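Local structure of protein synthesis inhibitor, putative (Thermotoga maritima, 2B33) at residues N37-S42 / G77-K82; T58-T63 / F97-E102; V89-M94 / F117-Q122. The protein probably acts as a deaminase or endoribonuclease of the RutC (YjgF-like) family and binds calcium. One frame throughout, in Å; residues are numbered along the deposited sequence.

Contact 1 joins strand 38-44 to the loop after helix 59-76, contact 2 packs helix on helix, and contact 3 pairs two strands. Contact 1 is on the opposite side of the chain's centre from contacts 2 and 3, with centres about 23 Å from each. Contacts 2 and 3 have centres about 13 Å apart and share one core: Val100 CG1 lies 3.6 Å from Phe117 CE2, and the Phe97 ring meets the Phe117 ring edge-to-face. Helix 59-76 links the regions, since residues 58-63 begin it and Gly77 follows its end. Contacts 1 and 3 both touch the second subunit of the trimer. All three lie away from the calcium-binding residues Asp48 and Glu50.

Contact 1 of 3, residues N37-S42 / G77-K82; sequences NMMFVS and GGFSLK
The carbonyl oxygen Asn37 O meets the edge of the Phe79 ring, near its plane, with CE2 at 3.3 Å and CZ at 3.4 Å from it. This joins the start of strand 38-44, in the sheet of the YjgF-like fold, to the loop that leads from helix 59-76 into strand 84-91. The face of the same ring takes Met39: its CB stands 3.8 Å from the Phe79 centroid, only 8° off the ring normal, a clear CH-pi contact. From there the Met39 chain runs out with CG anti to the backbone N (chi1 174°), and a bend at chi3 (-70°) turns the methyl back toward the ring. The sulfur passes obliquely, SD 4.8 Å from the Phe79 centroid, in a Met-aromatic contact. The two side chains run antiparallel as they pass. Val34 and Ala135, from two other strands, touch the phenyl group, while Leu74 of helix 59-76 packs on the methionine. Gly77, the first residue beyond that helix, makes room for the methyl, because a CB there would run into it. The Met39 CE methyl touches both, 3.6 Å from Phe79 CD1 and 3.8 Å from Gly77 CA.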
loop_
_atom_site.group_PDB
_atom_site.type_symbol
_atom_site.label_atom_id
_atom_site.label_comp_id
_atom_site.label_asym_id
_atom_site.label_seq_id
_atom_site.Cartn_x
_atom_site.Cartn_y
_atom_site.Cartn_z
ATOM N N ASN A 37 -5.059 -17.074 7.828
ATOM C CA ASN A 37 -6.313 -16.366 8.095
ATOM C C ASN A 37 -6.385 -14.984 7.427
ATOM O O ASN A 37 -7.316 -14.236 7.707
ATOM C CB ASN A 37 -6.579 -16.259 9.619
ATOM C CG ASN A 37 -5.622 -15.296 10.356
ATOM O OD1 ASN A 37 -4.694 -14.725 9.781
ATOM N ND2 ASN A 37 -5.862 -15.131 11.656
ATOM N N MET A 38 -5.418 -14.667 6.556
ATOM C CA MET A 38 -5.333 -13.371 5.869
ATOM C C MET A 38 -5.636 -13.422 4.376
ATOM O O MET A 38 -5.220 -14.355 3.707
ATOM C CB MET A 38 -3.912 -12.827 5.970
ATOM C CG MET A 38 -3.404 -12.568 7.369
ATOM S SD MET A 38 -1.792 -11.774 7.344
ATOM C CE MET A 38 -2.130 -10.160 6.607
ATOM N N MET A 39 -6.304 -12.387 3.862
ATOM C CA MET A 39 -6.578 -12.248 2.423
ATOM C C MET A 39 -6.042 -10.911 1.916
ATOM O O MET A 39 -6.271 -9.886 2.543
ATOM C CB MET A 39 -8.073 -12.333 2.102
ATOM C CG MET A 39 -8.381 -12.037 0.619
ATOM S SD MET A 39 -10.090 -12.163 0.108
ATOM C CE MET A 39 -10.379 -13.907 0.198
ATOM N N PHE A 40 -5.365 -10.931 0.770
ATOM C CA PHE A 40 -4.837 -9.733 0.134
ATOM C C PHE A 40 -5.596 -9.565 -1.182
ATOM O O PHE A 40 -5.372 -10.326 -2.108
ATOM C CB PHE A 40 -3.342 -9.890 -0.130
ATOM C CG PHE A 40 -2.503 -10.014 1.119
ATOM C CD1 PHE A 40 -2.320 -11.251 1.732
ATOM C CD2 PHE A 40 -1.873 -8.900 1.662
ATOM C CE1 PHE A 40 -1.539 -11.368 2.877
ATOM C CE2 PHE A 40 -1.088 -9.011 2.806
ATOM C CZ PHE A 40 -0.918 -10.248 3.408
ATOM N N VAL A 41 -6.496 -8.587 -1.254
ATOM C CA VAL A 41 -7.311 -8.358 -2.449
ATOM C C VAL A 41 -6.661 -7.348 -3.407
ATOM O O VAL A 41 -6.128 -6.319 -2.979
ATOM C CB VAL A 41 -8.733 -7.854 -2.087
ATOM C CG1 VAL A 41 -9.591 -7.702 -3.343
ATOM C CG2 VAL A 41 -9.419 -8.810 -1.104
ATOM N N SER A 42 -6.731 -7.658 -4.702
ATOM C CA SER A 42 -6.199 -6.809 -5.762
ATOM C C SER A 42 -7.069 -5.564 -5.933
ATOM O O SER A 42 -8.262 -5.600 -5.665
ATOM C CB SER A 42 -6.168 -7.575 -7.086
ATOM O OG SER A 42 -5.149 -8.549 -7.094
ATOM N N GLY A 77 -13.696 -16.291 -1.192
ATOM C CA GLY A 77 -12.639 -16.940 -0.409
ATOM C C GLY A 77 -13.005 -17.247 1.039
ATOM O O GLY A 77 -12.147 -17.665 1.819
ATOM N N GLY A 78 -14.271 -17.053 1.405
ATOM C CA GLY A 78 -14.739 -17.306 2.767
ATOM C C GLY A 78 -14.554 -16.140 3.725
ATOM O O GLY A 78 -14.644 -16.324 4.935
ATOM N N PHE A 79 -14.311 -14.945 3.183
ATOM C CA PHE A 79 -14.132 -13.720 3.968
ATOM C C PHE A 79 -15.358 -12.824 3.772
ATOM O O PHE A 79 -16.190 -13.086 2.905
ATOM C CB PHE A 79 -12.853 -12.983 3.538
ATOM C CG PHE A 79 -11.579 -13.616 4.042
ATOM C CD1 PHE A 79 -11.152 -14.840 3.558
ATOM C CD2 PHE A 79 -10.788 -12.969 4.980
ATOM C CE1 PHE A 79 -9.977 -15.421 4.015
ATOM C CE2 PHE A 79 -9.612 -13.544 5.438
ATOM C CZ PHE A 79 -9.211 -14.775 4.954
ATOM N N SER A 80 -15.481 -11.789 4.601
ATOM C CA SER A 80 -16.590 -10.835 4.500
ATOM C C SER A 80 -16.036 -9.427 4.683
ATOM O O SER A 80 -14.837 -9.257 4.880
ATOM C CB SER A 80 -17.682 -11.147 5.534
ATOM O OG SER A 80 -17.222 -10.980 6.864
ATOM N N LEU A 81 -16.903 -8.427 4.584
ATOM C CA LEU A 81 -16.493 -7.031 4.752
ATOM C C LEU A 81 -16.078 -6.745 6.191
ATOM O O LEU A 81 -15.263 -5.861 6.426
ATOM C CB LEU A 81 -17.614 -6.077 4.330
ATOM C CG LEU A 81 -18.057 -6.127 2.868
ATOM C CD1 LEU A 81 -19.365 -5.390 2.694
ATOM C CD2 LEU A 81 -16.998 -5.544 1.937
ATOM N N LYS A 82 -16.637 -7.493 7.144
ATOM C CA LYS A 82 -16.290 -7.361 8.569
ATOM C C LYS A 82 -14.853 -7.817 8.868
ATOM O O LYS A 82 -14.272 -7.412 9.878
ATOM C CB LYS A 82 -17.284 -8.130 9.447
#

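Contact 2 of 3, residues T58-T63 / F97-E102; sequences TIEEKT and FQRVNE
Two helices packed side by side on the sheet meet here, residues 59-63 against 97-102, their axes 8.9 Å apart and crossing at -44°. At the buried heart, Ile59 CG1 lies 4.0 Å from Val100 CG2, and that methyl also rests 3.6 Å from Thr63 OG1. The hydroxyl is occupied within its own helix, donating to Ile59 O at 2.7 Å; Thr63 N reaches the same oxygen from the opposite face of its carbonyl plane, so two donors grip it. Toward solvent, Arg99 bends at chi3 (-69°) and lays one guanidinium face under Ile59 CG2, which sits toward the rim. Glu60 bends at chi2 (90°) and crosses the arginine chain, OE2 touching Arg99 CG at 3.4 Å. The carboxylate and guanidinium planes are nearly perpendicular, and the pair forms no salt bridge; instead a water donates to Glu60 OE1 and accepts from Arg99 NH1, at 2.8 and 2.9 Å. The nearby Glu102 carboxylate probably repels that of Glu60 mildly. At the helix start, Thr58 OG1 accepts from Glu61 N in a capping box, whose return bond is weak. Two helices lying together on one sheet, each following a strand, are typical of the YjgF-like fold.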
loop_
_atom_site.group_PDB
_atom_site.type_symbol
_atom_site.label_atom_id
_atom_site.label_comp_id
_atom_site.label_asym_id
_atom_site.label_seq_id
_atom_site.Cartn_x
_atom_site.Cartn_y
_atom_site.Cartn_z
ATOM N N THR A 58 -22.187 8.158 -12.741
ATOM C CA THR A 58 -21.728 8.948 -11.584
ATOM C C THR A 58 -20.622 8.236 -10.814
ATOM O O THR A 58 -20.404 7.035 -10.983
ATOM C CB THR A 58 -22.857 9.288 -10.589
ATOM O OG1 THR A 58 -23.319 8.104 -9.928
ATOM C CG2 THR A 58 -24.018 9.985 -11.293
ATOM N N ILE A 59 -19.923 8.984 -9.968
ATOM C CA ILE A 59 -18.852 8.413 -9.151
ATOM C C ILE A 59 -19.411 7.465 -8.072
ATOM O O ILE A 59 -18.703 6.562 -7.622
ATOM C CB ILE A 59 -17.919 9.517 -8.553
ATOM C CG1 ILE A 59 -16.589 8.929 -8.064
ATOM C CG2 ILE A 59 -18.611 10.327 -7.444
ATOM C CD1 ILE A 59 -15.721 8.298 -9.144
ATOM N N GLU A 60 -20.666 7.671 -7.669
ATOM C CA GLU A 60 -21.328 6.771 -6.731
ATOM C C GLU A 60 -21.543 5.392 -7.383
ATOM O O GLU A 60 -21.292 4.365 -6.762
ATOM C CB GLU A 60 -22.656 7.356 -6.239
ATOM C CG GLU A 60 -22.539 8.616 -5.346
ATOM C CD GLU A 60 -22.564 9.955 -6.098
ATOM O OE1 GLU A 60 -22.126 10.042 -7.272
ATOM O OE2 GLU A 60 -23.023 10.940 -5.482
ATOM N N GLU A 61 -21.987 5.396 -8.638
ATOM C CA GLU A 61 -22.187 4.177 -9.424
ATOM C C GLU A 61 -20.872 3.435 -9.673
ATOM O O GLU A 61 -20.850 2.208 -9.673
ATOM C CB GLU A 61 -22.880 4.519 -10.751
ATOM C CG GLU A 61 -24.320 4.994 -10.562
ATOM C CD GLU A 61 -24.999 5.453 -11.839
ATOM O OE1 GLU A 61 -24.310 5.631 -12.865
ATOM O OE2 GLU A 61 -26.240 5.642 -11.808
ATOM N N LYS A 62 -19.789 4.177 -9.896
ATOM C CA LYS A 62 -18.469 3.571 -10.095
ATOM C C LYS A 62 -17.923 2.976 -8.789
ATOM O O LYS A 62 -17.370 1.883 -8.795
ATOM C CB LYS A 62 -17.496 4.574 -10.710
ATOM C CG LYS A 62 -17.883 4.960 -12.142
ATOM C CD LYS A 62 -17.079 6.114 -12.671
ATOM C CE LYS A 62 -17.650 6.598 -13.993
ATOM N NZ LYS A 62 -17.052 7.866 -14.449
ATOM N N THR A 63 -18.108 3.687 -7.676
ATOM C CA THR A 63 -17.689 3.216 -6.350
ATOM C C THR A 63 -18.491 1.982 -5.928
ATOM O O THR A 63 -17.965 1.083 -5.259
ATOM C CB THR A 63 -17.890 4.312 -5.277
ATOM O OG1 THR A 63 -17.218 5.502 -5.680
ATOM C CG2 THR A 63 -17.353 3.873 -3.908
ATOM N N PHE A 97 -14.057 12.722 -2.931
ATOM C CA PHE A 97 -13.965 12.250 -1.539
ATOM C C PHE A 97 -15.307 12.074 -0.835
ATOM O O PHE A 97 -15.626 10.969 -0.379
ATOM C CB PHE A 97 -13.081 13.198 -0.724
ATOM C CG PHE A 97 -12.809 12.735 0.686
ATOM C CD1 PHE A 97 -11.853 11.753 0.932
ATOM C CD2 PHE A 97 -13.473 13.304 1.767
ATOM C CE1 PHE A 97 -11.575 11.332 2.225
ATOM C CE2 PHE A 97 -13.199 12.892 3.067
ATOM C CZ PHE A 97 -12.245 11.901 3.294
ATOM N N GLN A 98 -16.083 13.157 -0.763
ATOM C CA GLN A 98 -17.386 13.153 -0.074
ATOM C C GLN A 98 -18.343 12.081 -0.605
ATOM O O GLN A 98 -18.877 11.282 0.172
ATOM C CB GLN A 98 -18.062 14.540 -0.107
ATOM C CG GLN A 98 -17.583 15.558 0.969
ATOM C CD GLN A 98 -16.105 15.982 0.868
ATOM O OE1 GLN A 98 -15.514 16.028 -0.223
ATOM N NE2 GLN A 98 -15.518 16.325 2.019
ATOM N N ARG A 99 -18.521 12.056 -1.924
ATOM C CA ARG A 99 -19.417 11.094 -2.587
ATOM C C ARG A 99 -18.928 9.643 -2.532
ATOM O O ARG A 99 -19.741 8.730 -2.443
ATOM C CB ARG A 99 -19.685 11.519 -4.034
ATOM C CG ARG A 99 -20.545 12.779 -4.137
ATOM C CD ARG A 99 -20.608 13.307 -5.563
ATOM N NE ARG A 99 -19.313 13.845 -5.997
ATOM C CZ ARG A 99 -18.962 14.088 -7.263
ATOM N NH1 ARG A 99 -19.784 13.861 -8.276
ATOM N NH2 ARG A 99 -17.762 14.569 -7.521
ATOM N N VAL A 100 -17.613 9.431 -2.600
ATOM C CA VAL A 100 -17.040 8.090 -2.484
ATOM C C VAL A 100 -17.281 7.587 -1.061
ATOM O O VAL A 100 -17.692 6.444 -0.882
ATOM C CB VAL A 100 -15.512 8.043 -2.831
ATOM C CG1 VAL A 100 -14.867 6.703 -2.393
ATOM C CG2 VAL A 100 -15.284 8.260 -4.331
ATOM N N ASN A 101 -17.028 8.440 -0.067
ATOM C CA ASN A 101 -17.265 8.100 1.336
ATOM C C ASN A 101 -18.717 7.735 1.615
ATOM O O ASN A 101 -18.988 6.862 2.438
ATOM C CB ASN A 101 -16.862 9.248 2.274
ATOM C CG ASN A 101 -15.356 9.413 2.412
ATOM O OD1 ASN A 101 -14.571 8.791 1.703
ATOM N ND2 ASN A 101 -14.950 10.265 3.339
ATOM N N GLU A 102 -19.634 8.419 0.932
ATOM C CA GLU A 102 -21.076 8.201 1.071
ATOM C C GLU A 102 -21.435 6.758 0.710
ATOM O O GLU A 102 -22.119 6.077 1.465
ATOM C CB GLU A 102 -21.811 9.205 0.167
ATOM C CG GLU A 102 -23.320 9.271 0.275
ATOM C CD GLU A 102 -23.914 10.408 -0.565
ATOM O OE1 GLU A 102 -23.197 11.001 -1.405
ATOM O OE2 GLU A 102 -25.109 10.715 -0.387
HETATM O O HOH W 1 -22.149 12.257 -8.986
#

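Contact 3 of 3, residues V89-M94 / F117-Q122; sequences VFTTSM and FVAVAQ
The Phe117 ring is the apolar centre: Val89 CG1 stands over one face, 3.7 Å from the centroid, a CH-pi contact. With CG roughly anti to the backbone N (chi1 -159°), the Phe117 ring leans over the neighbouring strand, where Thr91 CG2 comes obliquely to 3.7 Å from Phe117 CE1. Met94, bent at chi2, brings SD to 3.8 Å from Phe117 CD1, an oblique Met-aromatic contact. Replacing Phe117 by alanine would remove the ring and would probably leave Val89 CG1 and the Met94 sulfur without their aromatic partner, with a gap beneath helix 97-108. On the other sheet face, Phe90 lies beside Val118, CD1 3.8 Å from CG2, and touches Val120. Between, the strands run parallel: Val118 N donates to Val89 O at 3.0 Å, Thr91 N to Val118 O, and Val120 N to Thr91 O at 2.7 Å. Further out, a water lies 2.8 Å from both Thr92 O and Val120 O, and Gln122 OE1 accepts from Met94 N of a neighbouring subunit while its NE2 donates to Asn126 in the same chain. Backbone bonds set the strand register of this beta-alpha-beta unit, mostly apolar side chains line both faces, and the loop ends bring polar and apolar groups to neighbouring subunits.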
loop_
_atom_site.group_PDB
_atom_site.type_symbol
_atom_site.label_atom_id
_atom_site.label_comp_id
_atom_site.label_asym_id
_atom_site.label_seq_id
_atom_site.Cartn_x
_atom_site.Cartn_y
_atom_site.Cartn_z
ATOM N N VAL A 89 -7.830 3.581 -1.019
ATOM C CA VAL A 89 -8.615 4.119 -2.119
ATOM C C VAL A 89 -7.685 4.978 -2.969
ATOM O O VAL A 89 -6.995 5.862 -2.443
ATOM C CB VAL A 89 -9.770 5.032 -1.633
ATOM C CG1 VAL A 89 -10.553 5.611 -2.817
ATOM C CG2 VAL A 89 -10.718 4.284 -0.711
ATOM N N PHE A 90 -7.671 4.710 -4.277
ATOM C CA PHE A 90 -6.926 5.507 -5.239
ATOM C C PHE A 90 -7.981 6.182 -6.081
ATOM O O PHE A 90 -8.984 5.545 -6.403
ATOM C CB PHE A 90 -6.072 4.640 -6.155
ATOM C CG PHE A 90 -5.066 3.793 -5.436
ATOM C CD1 PHE A 90 -3.859 4.344 -5.004
ATOM C CD2 PHE A 90 -5.308 2.437 -5.216
ATOM C CE1 PHE A 90 -2.913 3.560 -4.343
ATOM C CE2 PHE A 90 -4.371 1.644 -4.560
ATOM C CZ PHE A 90 -3.167 2.207 -4.124
ATOM N N THR A 91 -7.762 7.458 -6.418
ATOM C CA THR A 91 -8.657 8.226 -7.295
ATOM C C THR A 91 -7.831 9.126 -8.201
ATOM O O THR A 91 -6.620 9.194 -8.070
ATOM C CB THR A 91 -9.683 9.116 -6.513
ATOM O OG1 THR A 91 -8.997 10.017 -5.633
ATOM C CG2 THR A 91 -10.619 8.266 -5.708
ATOM N N THR A 92 -8.484 9.773 -9.154
ATOM C CA THR A 92 -7.817 10.753 -10.017
ATOM C C THR A 92 -8.068 12.177 -9.514
ATOM O O THR A 92 -7.432 13.113 -9.988
ATOM C CB THR A 92 -8.247 10.620 -11.488
ATOM O OG1 THR A 92 -9.676 10.544 -11.564
ATOM C CG2 THR A 92 -7.631 9.369 -12.092
ATOM N N SER A 93 -8.971 12.326 -8.543
ATOM C CA SER A 93 -9.312 13.629 -7.994
ATOM C C SER A 93 -9.906 13.532 -6.600
ATOM O O SER A 93 -10.770 12.697 -6.355
ATOM C CB SER A 93 -10.349 14.306 -8.882
ATOM O OG SER A 93 -10.773 15.533 -8.311
ATOM N N MET A 94 -9.472 14.419 -5.704
ATOM C CA MET A 94 -10.031 14.486 -4.349
ATOM C C MET A 94 -11.450 15.061 -4.291
ATOM O O MET A 94 -12.127 14.898 -3.261
ATOM C CB MET A 94 -9.107 15.244 -3.386
ATOM C CG MET A 94 -7.916 14.429 -2.945
ATOM S SD MET A 94 -8.408 12.936 -2.078
ATOM C CE MET A 94 -6.860 12.131 -2.004
ATOM N N PHE A 117 -6.666 7.361 1.598
ATOM C CA PHE A 117 -7.395 7.833 0.438
ATOM C C PHE A 117 -6.439 8.818 -0.227
ATOM O O PHE A 117 -6.139 9.867 0.351
ATOM C CB PHE A 117 -8.667 8.523 0.921
ATOM C CG PHE A 117 -9.759 8.642 -0.114
ATOM C CD1 PHE A 117 -9.576 9.369 -1.280
ATOM C CD2 PHE A 117 -11.009 8.098 0.133
ATOM C CE1 PHE A 117 -10.602 9.500 -2.204
ATOM C CE2 PHE A 117 -12.030 8.229 -0.779
ATOM C CZ PHE A 117 -11.834 8.931 -1.944
ATOM N N VAL A 118 -5.941 8.465 -1.416
ATOM C CA VAL A 118 -4.987 9.303 -2.164
ATOM C C VAL A 118 -5.422 9.462 -3.615
ATOM O O VAL A 118 -6.118 8.602 -4.157
ATOM C CB VAL A 118 -3.535 8.741 -2.110
ATOM C CG1 VAL A 118 -3.048 8.704 -0.686
ATOM C CG2 VAL A 118 -3.425 7.346 -2.746
ATOM N N ALA A 119 -5.008 10.568 -4.231
ATOM C CA ALA A 119 -5.338 10.855 -5.629
ATOM C C ALA A 119 -4.071 10.752 -6.469
ATOM O O ALA A 119 -3.146 11.552 -6.302
ATOM C CB ALA A 119 -5.968 12.225 -5.784
ATOM N N VAL A 120 -4.041 9.754 -7.354
ATOM C CA VAL A 120 -2.899 9.505 -8.241
ATOM C C VAL A 120 -3.123 10.196 -9.593
ATOM O O VAL A 120 -4.160 10.821 -9.819
ATOM C CB VAL A 120 -2.600 7.983 -8.411
ATOM C CG1 VAL A 120 -2.351 7.340 -7.060
ATOM C CG2 VAL A 120 -3.710 7.244 -9.181
ATOM N N ALA A 121 -2.139 10.083 -10.481
ATOM C CA ALA A 121 -2.193 10.708 -11.804
ATOM C C ALA A 121 -3.073 9.968 -12.809
ATOM O O ALA A 121 -3.761 10.606 -13.599
ATOM C CB ALA A 121 -0.790 10.842 -12.367
ATOM N N GLN A 122 -3.052 8.634 -12.775
ATOM C CA GLN A 122 -3.781 7.817 -13.746
ATOM C C GLN A 122 -3.975 6.398 -13.214
ATOM O O GLN A 122 -3.121 5.881 -12.487
ATOM C CB GLN A 122 -2.980 7.818 -15.056
ATOM C CG GLN A 122 -3.512 7.001 -16.210
ATOM C CD GLN A 122 -2.675 7.211 -17.478
ATOM O OE1 GLN A 122 -1.461 7.450 -17.414
ATOM N NE2 GLN A 122 -3.326 7.119 -18.633
HETATM O O HOH W 2 -5.132 12.773 -11.554
#